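Aminotransferase, class I and II (Erwinia tasmaniensis, PDB 5Z0Q) belongs to the class I and II aminotransferase family and binds pyridoxal-5'-phosphate in a two-chain assembly. Local coordinates at residues A[121-126]-A[175-180]; A[171-176]-A[216-221]. One frame throughout, in Å; residues are numbered along the deposited sequence.

Contact 1: A[121-126]-A[175-180]; sequences ATPIYP and HNPGGT. With PLP (pyridoxal-5'-phosphate), chain M.
The Tyr125 ring has the pyridine of PLP over one face and the amide of Asn176 at a slant beside it. PLP C2 sits above the centre of the ring, 3.6 Å from its plane. The rest of the pyridine runs on toward the phenol end, where PLP C5 lies 3.6 Å from Tyr125 OH. On the amide side, Asn176 ND2 is 3.2 Å from Tyr125 CD1. The ring and amide planes are turned 45° apart. The same ND2 also comes within 3.1 Å of PLP O3. It sits beside the stacked pair, close to an atom of each. The His175 ring meets the 121-126 segment in another way. The carbonyl O of Pro123 lies at its edge, near the ring plane, beside CE1 and NE2. Gly178 N is also in that plane and gives a weak hydrogen bond to ND1. Ile124 CG1 and Ala121 CB approach the ring obliquely.

These are loops at the ends of strands 117-122 and 166-172, neighbours in the central mixed sheet of a PLP-dependent aminotransferase. The loop 175-180 folds back on itself, Gly179 N bonding to His175 O and His175 N to Thr180 O. Pro123 and Pro177 both follow cis peptide bonds. Their rings pack together, with Pro123 CB 4.3 Å from Pro177 CD, and Trp329 touches both. Next to them a CA-H...O contact joins Ile124 CA to Asn176 O at 3.3 Å. The Asn176 side chain reaches the pocket with CG anti to the backbone N (chi1 -168°). Its OD1 accepts a weak hydrogen bond from Arg364.

Contact 2: A[171-176]-A[216-221]; sequences LCNPHN and VQHIPF. With PLP (pyridoxal-5'-phosphate), chain M.
His218 faces Asn173 and Pro174 as the two chain pieces run in nearly opposite directions, 171° apart. The carbonyl O of Asn173 lies at the edge of the His218 ring, near its plane, with NE2 3.5 Å away. Pro174, which follows a cis peptide bond, brings its CD obliquely to His218 CD2 at 4.1 Å. Phe85 packs edge-to-face against the same imidazole. The carbonyl of His218 is held within its own segment by Gln217 NE2, which approaches from above the carbonyl plane.

At Ile219 it is the backbone that meets the Asn173 side chain. Its carbonyl O is 3.5 Å from Asn173 ND2, while the other end of that amide, OD1, accepts a hydrogen bond from Tyr182 N. Phe221 comes last. Its ring crosses the Leu171 side chain at about a right angle, with Leu171 CD1 3.8 Å from Phe221 CD1. Leu191 of helix 184-197 and Val201 of strand 200-204 also touch this ring.

The contact joins the loop before helix 226-229 to a strand end that leads into the PLP pocket. There Asn176 N donates a nearly straight hydrogen bond to Cys172 SG, 3.3 Å long. That sulfur is 4.0 Å from PLP C2A. With no clear hydrogen bond between the segments, the contact probably rests mainly on shape and on the apolar meeting of Leu171 with Phe221.

In the fold
Contacts 1 and 2 overlap along the chain at His175 and Asn176. Their centres are about 11 Å apart. Strands 117-122 and 166-172 lie side by side in the same sheet, and the loops that leave them meet at PLP. Asn176 stands where the two contacts join. Tyr125 of contact 1 and Cys172 of contact 2 also belong to the PLP pocket. The contacts also pack directly, Thr180 O lying 3.8 Å from Pro174 CB. Tyr182 ties them further, touching His175 and bonding to Asn173. Elsewhere PLP is hydrogen-bonded by Val100 N, Val101 N and Tyr66 OH of the second subunit, so both subunits contribute to the site.

Contact 1: A[121-126]-A[175-180]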
ATOM      1  N   ALA A 121      19.977 -15.411  -8.304  1.00 27.76           N
ATOM      2  CA  ALA A 121      20.046 -16.291  -9.457  1.00 27.84           C
ATOM      3  C   ALA A 121      19.513 -15.575 -10.694  1.00 29.71           C
ATOM      4  O   ALA A 121      18.857 -14.536 -10.608  1.00 26.51           O
ATOM      5  CB  ALA A 121      19.252 -17.574  -9.209  1.00 25.21           C
ATOM      6  N   THR A 122      19.821 -16.145 -11.861  1.00 29.92           N
ATOM      7  CA  THR A 122      19.266 -15.677 -13.119  1.00 25.28           C
ATOM      8  C   THR A 122      18.949 -16.920 -13.945  1.00 24.42           C
ATOM      9  O   THR A 122      19.792 -17.832 -14.038  1.00 24.51           O
ATOM     10  CB  THR A 122      20.206 -14.734 -13.881  1.00 22.59           C
ATOM     11  OG1 THR A 122      19.685 -14.490 -15.194  1.00 29.01           O
ATOM     12  CG2 THR A 122      21.605 -15.320 -13.987  1.00 29.29           C
ATOM     13  N   PRO A 123      17.744 -17.014 -14.531  1.00 22.15           N
ATOM     14  CA  PRO A 123      16.670 -16.016 -14.462  1.00 25.93           C
ATOM     15  C   PRO A 123      16.000 -15.971 -13.093  1.00 27.48           C
ATOM     16  O   PRO A 123      16.238 -16.860 -12.278  1.00 26.15           O
ATOM     17  CB  PRO A 123      15.686 -16.495 -15.529  1.00 33.75           C
ATOM     18  CG  PRO A 123      15.868 -17.974 -15.539  1.00 26.18           C
ATOM     19  CD  PRO A 123      17.335 -18.204 -15.298  1.00 19.82           C
ATOM     20  N   ILE A 124      15.179 -14.950 -12.849  1.00 32.59           N
ATOM     21  CA  ILE A 124      14.549 -14.773 -11.545  1.00 33.96           C
ATOM     22  C   ILE A 124      13.416 -13.761 -11.665  1.00 32.45           C
ATOM     23  O   ILE A 124      13.272 -13.094 -12.697  1.00 30.23           O
ATOM     24  CB  ILE A 124      15.586 -14.333 -10.492  1.00 33.27           C
ATOM     25  CG1 ILE A 124      15.126 -14.706  -9.079  1.00 30.45           C
ATOM     26  CG2 ILE A 124      15.867 -12.841 -10.606  1.00 27.46           C
ATOM     27  CD1 ILE A 124      16.162 -14.436  -8.012  1.00 31.59           C
ATOM     28  N   TYR A 125      12.599 -13.662 -10.620  1.00 30.66           N
ATOM     29  CA  TYR A 125      11.554 -12.653 -10.552  1.00 32.66           C
ATOM     30  C   TYR A 125      12.155 -11.271 -10.818  1.00 30.16           C
ATOM     31  O   TYR A 125      13.119 -10.882 -10.144  1.00 29.30           O
ATOM     32  CB  TYR A 125      10.886 -12.709  -9.175  1.00 33.47           C
ATOM     33  CG  TYR A 125       9.648 -11.859  -9.003  1.00 32.82           C
ATOM     34  CD1 TYR A 125       8.629 -11.876  -9.945  1.00 32.08           C
ATOM     35  CD2 TYR A 125       9.481 -11.068  -7.873  1.00 33.03           C
ATOM     36  CE1 TYR A 125       7.493 -11.105  -9.781  1.00 36.37           C
ATOM     37  CE2 TYR A 125       8.346 -10.297  -7.698  1.00 32.66           C
ATOM     38  CZ  TYR A 125       7.356 -10.320  -8.656  1.00 36.38           C
ATOM     39  OH  TYR A 125       6.225  -9.554  -8.487  1.00 43.86           O
ATOM     40  N   PRO A 126      11.632 -10.520 -11.787  1.00 31.16           N
ATOM     41  CA  PRO A 126      12.312  -9.297 -12.264  1.00 26.38           C
ATOM     42  C   PRO A 126      12.643  -8.311 -11.151  1.00 35.19           C
ATOM     43  O   PRO A 126      13.734  -7.721 -11.176  1.00 38.53           O
ATOM     44  CB  PRO A 126      11.305  -8.705 -13.261  1.00 23.91           C
ATOM     45  CG  PRO A 126      10.581  -9.896 -13.785  1.00 30.06           C
ATOM     46  CD  PRO A 126      10.484 -10.876 -12.640  1.00 35.12           C
ATOM     47  N   HIS A 175      11.228 -21.323  -6.791  1.00 22.66           N
ATOM     48  CA  HIS A 175      11.882 -20.346  -7.649  1.00 22.60           C
ATOM     49  C   HIS A 175      10.972 -19.923  -8.794  1.00 25.21           C
ATOM     50  O   HIS A 175      10.472 -20.763  -9.546  1.00 27.23           O
ATOM     51  CB  HIS A 175      13.189 -20.910  -8.204  1.00 29.26           C
ATOM     52  CG  HIS A 175      13.971 -19.922  -9.008  1.00 26.93           C
ATOM     53  ND1 HIS A 175      13.676 -19.633 -10.324  1.00 24.48           N
ATOM     54  CD2 HIS A 175      15.033 -19.148  -8.682  1.00 25.15           C
ATOM     55  CE1 HIS A 175      14.523 -18.725 -10.772  1.00 25.24           C
ATOM     56  NE2 HIS A 175      15.358 -18.415  -9.796  1.00 31.42           N
ATOM     57  N   ASN A 176      10.766 -18.618  -8.919  1.00 25.39           N
ATOM     58  CA  ASN A 176      10.130 -17.993 -10.071  1.00 23.52           C
ATOM     59  C   ASN A 176      11.209 -17.541 -11.048  1.00 29.44           C
ATOM     60  O   ASN A 176      12.123 -16.811 -10.649  1.00 32.42           O
ATOM     61  CB  ASN A 176       9.290 -16.798  -9.632  1.00 29.13           C
ATOM     62  CG  ASN A 176       8.377 -16.284 -10.729  1.00 30.50           C
ATOM     63  OD1 ASN A 176       7.836 -17.055 -11.519  1.00 37.45           O
ATOM     64  ND2 ASN A 176       8.195 -14.971 -10.776  1.00 42.03           N
ATOM     65  N   PRO A 177      11.144 -17.926 -12.332  1.00 31.19           N
ATOM     66  CA  PRO A 177      10.067 -18.640 -13.022  1.00 32.81           C
ATOM     67  C   PRO A 177      10.262 -20.148 -13.188  1.00 31.67           C
ATOM     68  O   PRO A 177       9.361 -20.813 -13.702  1.00 38.71           O
ATOM     69  CB  PRO A 177      10.067 -17.970 -14.391  1.00 33.10           C
ATOM     70  CG  PRO A 177      11.533 -17.710 -14.635  1.00 27.25           C
ATOM     71  CD  PRO A 177      12.167 -17.456 -13.284  1.00 27.71           C
ATOM     72  N   GLY A 178      11.415 -20.674 -12.769  1.00 21.13           N
ATOM     73  CA  GLY A 178      11.707 -22.077 -13.024  1.00 24.21           C
ATOM     74  C   GLY A 178      10.706 -23.024 -12.387  1.00 28.11           C
ATOM     75  O   GLY A 178      10.339 -24.043 -12.977  1.00 27.49           O
ATOM     76  N   GLY A 179      10.244 -22.698 -11.182  1.00 30.17           N
ATOM     77  CA  GLY A 179       9.369 -23.586 -10.446  1.00 21.22           C
ATOM     78  C   GLY A 179      10.079 -24.625  -9.611  1.00 29.42           C
ATOM     79  O   GLY A 179       9.439 -25.583  -9.164  1.00 31.20           O
ATOM     80  N   THR A 180      11.380 -24.466  -9.382  1.00 23.73           N
ATOM     81  CA  THR A 180      12.151 -25.450  -8.639  1.00 25.91           C
ATOM     82  C   THR A 180      11.875 -25.333  -7.145  1.00 31.41           C
ATOM     83  O   THR A 180      11.919 -24.236  -6.579  1.00 30.30           O
ATOM     84  CB  THR A 180      13.644 -25.269  -8.909  1.00 30.31           C
ATOM     85  OG1 THR A 180      13.909 -25.496 -10.298  1.00 39.84           O
ATOM     86  CG2 THR A 180      14.460 -26.245  -8.072  1.00 25.92           C
TER
HETATM   87  N1  PLP M 401       7.253 -12.744  -5.456  1.00 34.00           N
HETATM   88  C2  PLP M 401       7.289 -13.620  -6.524  1.00 34.69           C
HETATM   89  C2A PLP M 401       8.490 -14.493  -6.738  1.00 34.89           C
HETATM   90  C3  PLP M 401       6.211 -13.696  -7.397  1.00 36.53           C
HETATM   91  O3  PLP M 401       6.247 -14.565  -8.456  1.00 36.52           O
HETATM   92  C4  PLP M 401       5.097 -12.888  -7.197  1.00 42.98           C
HETATM   93  C4A PLP M 401       3.864 -13.089  -8.028  1.00 41.52           C
HETATM   94  C5  PLP M 401       5.069 -12.006  -6.123  1.00 44.62           C
HETATM   95  C6  PLP M 401       6.150 -11.939  -5.252  1.00 39.34           C
HETATM   96  C5A PLP M 401       3.852 -11.133  -5.913  1.00 45.84           C
HETATM   97  O4P PLP M 401       4.175  -9.987  -5.157  1.00 42.80           O
HETATM   98  P   PLP M 401       3.111  -8.783  -5.052  1.00 47.94           P
HETATM   99  O1P PLP M 401       2.627  -8.419  -6.436  1.00 46.57           O
HETATM  100  O2P PLP M 401       3.759  -7.577  -4.411  1.00 41.25           O
HETATM  101  O3P PLP M 401       1.946  -9.245  -4.209  1.00 44.89           O

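Contact 2: A[171-176]-A[216-221]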
ATOM      1  N   LEU A 171      17.234 -14.865  -2.432  1.00 28.96           N
ATOM      2  CA  LEU A 171      16.818 -16.209  -2.798  1.00 24.19           C
ATOM      3  C   LEU A 171      15.334 -16.232  -3.141  1.00 27.72           C
ATOM      4  O   LEU A 171      14.583 -15.305  -2.827  1.00 29.93           O
ATOM      5  CB  LEU A 171      17.106 -17.203  -1.668  1.00 24.97           C
ATOM      6  CG  LEU A 171      18.572 -17.407  -1.286  1.00 27.04           C
ATOM      7  CD1 LEU A 171      18.690 -18.457  -0.194  1.00 25.50           C
ATOM      8  CD2 LEU A 171      19.395 -17.793  -2.505  1.00 25.36           C
ATOM      9  N   CYS A 172      14.919 -17.318  -3.791  1.00 24.27           N
ATOM     10  CA  CYS A 172      13.531 -17.482  -4.214  1.00 26.87           C
ATOM     11  C   CYS A 172      13.207 -18.969  -4.173  1.00 23.77           C
ATOM     12  O   CYS A 172      13.658 -19.725  -5.037  1.00 27.33           O
ATOM     13  CB  CYS A 172      13.314 -16.906  -5.612  1.00 28.30           C
ATOM     14  SG  CYS A 172      11.603 -16.918  -6.187  1.00 30.30           S
ATOM     15  N   ASN A 173      12.434 -19.387  -3.168  1.00 22.48           N
ATOM     16  CA  ASN A 173      12.103 -20.794  -2.979  1.00 22.12           C
ATOM     17  C   ASN A 173      10.639 -20.945  -2.577  1.00 21.97           C
ATOM     18  O   ASN A 173      10.259 -20.538  -1.472  1.00 24.15           O
ATOM     19  CB  ASN A 173      13.014 -21.420  -1.922  1.00 23.27           C
ATOM     20  CG  ASN A 173      12.716 -22.887  -1.687  1.00 20.75           C
ATOM     21  OD1 ASN A 173      12.171 -23.571  -2.555  1.00 26.90           O
ATOM     22  ND2 ASN A 173      13.073 -23.380  -0.508  1.00 21.28           N
ATOM     23  N   PRO A 174       9.781 -21.525  -3.437  1.00 22.45           N
ATOM     24  CA  PRO A 174      10.067 -22.049  -4.780  1.00 20.86           C
ATOM     25  C   PRO A 174      10.468 -20.955  -5.765  1.00 23.12           C
ATOM     26  O   PRO A 174      10.089 -19.799  -5.589  1.00 26.07           O
ATOM     27  CB  PRO A 174       8.741 -22.691  -5.199  1.00 18.54           C
ATOM     28  CG  PRO A 174       7.994 -22.910  -3.930  1.00 24.32           C
ATOM     29  CD  PRO A 174       8.383 -21.772  -3.048  1.00 22.62           C
ATOM     30  N   HIS A 175      11.228 -21.323  -6.791  1.00 22.66           N
ATOM     31  CA  HIS A 175      11.882 -20.346  -7.649  1.00 22.60           C
ATOM     32  C   HIS A 175      10.972 -19.923  -8.794  1.00 25.21           C
ATOM     33  O   HIS A 175      10.472 -20.763  -9.546  1.00 27.23           O
ATOM     34  CB  HIS A 175      13.189 -20.910  -8.204  1.00 29.26           C
ATOM     35  CG  HIS A 175      13.971 -19.922  -9.008  1.00 26.93           C
ATOM     36  ND1 HIS A 175      13.676 -19.633 -10.324  1.00 24.48           N
ATOM     37  CD2 HIS A 175      15.033 -19.148  -8.682  1.00 25.15           C
ATOM     38  CE1 HIS A 175      14.523 -18.725 -10.772  1.00 25.24           C
ATOM     39  NE2 HIS A 175      15.358 -18.415  -9.796  1.00 31.42           N
ATOM     40  N   ASN A 176      10.766 -18.618  -8.919  1.00 25.39           N
ATOM     41  CA  ASN A 176      10.130 -17.993 -10.071  1.00 23.52           C
ATOM     42  C   ASN A 176      11.209 -17.541 -11.048  1.00 29.44           C
ATOM     43  O   ASN A 176      12.123 -16.811 -10.649  1.00 32.42           O
ATOM     44  CB  ASN A 176       9.290 -16.798  -9.632  1.00 29.13           C
ATOM     45  CG  ASN A 176       8.377 -16.284 -10.729  1.00 30.50           C
ATOM     46  OD1 ASN A 176       7.836 -17.055 -11.519  1.00 37.45           O
ATOM     47  ND2 ASN A 176       8.195 -14.971 -10.776  1.00 42.03           N
ATOM     48  N   VAL A 216       7.765 -34.364  -0.812  1.00 29.60           N
ATOM     49  CA  VAL A 216       8.694 -33.245  -0.710  1.00 29.52           C
ATOM     50  C   VAL A 216       7.980 -32.080  -0.037  1.00 31.19           C
ATOM     51  O   VAL A 216       6.934 -31.627  -0.514  1.00 29.79           O
ATOM     52  CB  VAL A 216       9.239 -32.821  -2.088  1.00 25.92           C
ATOM     53  CG1 VAL A 216      10.270 -31.706  -1.931  1.00 24.02           C
ATOM     54  CG2 VAL A 216       9.842 -34.009  -2.808  1.00 33.13           C
ATOM     55  N   GLN A 217       8.556 -31.592   1.057  1.00 31.08           N
ATOM     56  CA  GLN A 217       8.002 -30.487   1.824  1.00 26.51           C
ATOM     57  C   GLN A 217       8.821 -29.227   1.587  1.00 25.78           C
ATOM     58  O   GLN A 217      10.053 -29.280   1.536  1.00 26.13           O
ATOM     59  CB  GLN A 217       7.983 -30.811   3.322  1.00 26.59           C
ATOM     60  CG  GLN A 217       7.482 -29.667   4.190  1.00 34.43           C
ATOM     61  CD  GLN A 217       8.042 -29.711   5.595  1.00 30.49           C
ATOM     62  OE1 GLN A 217       7.601 -30.502   6.427  1.00 44.48           O
ATOM     63  NE2 GLN A 217       9.025 -28.861   5.865  1.00 27.81           N
ATOM     64  N   HIS A 218       8.135 -28.095   1.438  1.00 25.93           N
ATOM     65  CA  HIS A 218       8.829 -26.817   1.384  1.00 25.96           C
ATOM     66  C   HIS A 218       9.546 -26.549   2.702  1.00 29.29           C
ATOM     67  O   HIS A 218       8.995 -26.772   3.785  1.00 26.95           O
ATOM     68  CB  HIS A 218       7.844 -25.686   1.087  1.00 27.19           C
ATOM     69  CG  HIS A 218       8.396 -24.322   1.361  1.00 30.45           C
ATOM     70  ND1 HIS A 218       8.134 -23.633   2.525  1.00 30.01           N
ATOM     71  CD2 HIS A 218       9.202 -23.522   0.623  1.00 32.69           C
ATOM     72  CE1 HIS A 218       8.751 -22.465   2.491  1.00 31.08           C
ATOM     73  NE2 HIS A 218       9.406 -22.373   1.348  1.00 27.39           N
ATOM     74  N   ILE A 219      10.780 -26.066   2.607  1.00 29.33           N
ATOM     75  CA  ILE A 219      11.597 -25.822   3.792  1.00 28.19           C
ATOM     76  C   ILE A 219      11.944 -24.341   3.861  1.00 24.43           C
ATOM     77  O   ILE A 219      12.646 -23.833   2.976  1.00 22.89           O
ATOM     78  CB  ILE A 219      12.868 -26.686   3.781  1.00 27.12           C
ATOM     79  CG1 ILE A 219      12.501 -28.167   3.865  1.00 25.99           C
ATOM     80  CG2 ILE A 219      13.789 -26.295   4.924  1.00 28.75           C
ATOM     81  CD1 ILE A 219      13.687 -29.093   3.832  1.00 30.88           C
ATOM     82  N   PRO A 220      11.467 -23.610   4.868  1.00 30.22           N
ATOM     83  CA  PRO A 220      11.888 -22.212   5.019  1.00 30.08           C
ATOM     84  C   PRO A 220      13.387 -22.119   5.272  1.00 32.39           C
ATOM     85  O   PRO A 220      13.971 -22.946   5.975  1.00 35.19           O
ATOM     86  CB  PRO A 220      11.081 -21.726   6.228  1.00 26.60           C
ATOM     87  CG  PRO A 220       9.920 -22.666   6.314  1.00 25.13           C
ATOM     88  CD  PRO A 220      10.444 -23.988   5.856  1.00 26.91           C
ATOM     89  N   PHE A 221      14.009 -21.095   4.684  1.00 30.78           N
ATOM     90  CA  PHE A 221      15.450 -20.923   4.836  1.00 27.14           C
ATOM     91  C   PHE A 221      15.828 -20.703   6.295  1.00 28.31           C
ATOM     92  O   PHE A 221      16.803 -21.282   6.788  1.00 35.88           O
ATOM     93  CB  PHE A 221      15.933 -19.757   3.973  1.00 27.35           C
ATOM     94  CG  PHE A 221      17.420 -19.536   4.026  1.00 26.03           C
ATOM     95  CD1 PHE A 221      18.267 -20.239   3.187  1.00 29.99           C
ATOM     96  CD2 PHE A 221      17.969 -18.623   4.913  1.00 31.00           C
ATOM     97  CE1 PHE A 221      19.637 -20.040   3.231  1.00 33.26           C
ATOM     98  CE2 PHE A 221      19.338 -18.419   4.963  1.00 30.44           C
ATOM     99  CZ  PHE A 221      20.172 -19.128   4.121  1.00 28.45           C
TER
HETATM  100  N1  PLP M 401       7.253 -12.744  -5.456  1.00 34.00           N
HETATM  101  C2  PLP M 401       7.289 -13.620  -6.524  1.00 34.69           C
HETATM  102  C2A PLP M 401       8.490 -14.493  -6.738  1.00 34.89           C
HETATM  103  C3  PLP M 401       6.211 -13.696  -7.397  1.00 36.53           C
HETATM  104  O3  PLP M 401       6.247 -14.565  -8.456  1.00 36.52           O
HETATM  105  C4  PLP M 401       5.097 -12.888  -7.197  1.00 42.98           C
HETATM  106  C4A PLP M 401       3.864 -13.089  -8.028  1.00 41.52           C
HETATM  107  C5  PLP M 401       5.069 -12.006  -6.123  1.00 44.62           C
HETATM  108  C6  PLP M 401       6.150 -11.939  -5.252  1.00 39.34           C
HETATM  109  C5A PLP M 401       3.852 -11.133  -5.913  1.00 45.84           C
HETATM  110  O4P PLP M 401       4.175  -9.987  -5.157  1.00 42.80           O
HETATM  111  P   PLP M 401       3.111  -8.783  -5.052  1.00 47.94           P
HETATM  112  O1P PLP M 401       2.627  -8.419  -6.436  1.00 46.57           O
HETATM  113  O2P PLP M 401       3.759  -7.577  -4.411  1.00 41.25           O
HETATM  114  O3P PLP M 401       1.946  -9.245  -4.209  1.00 44.89           O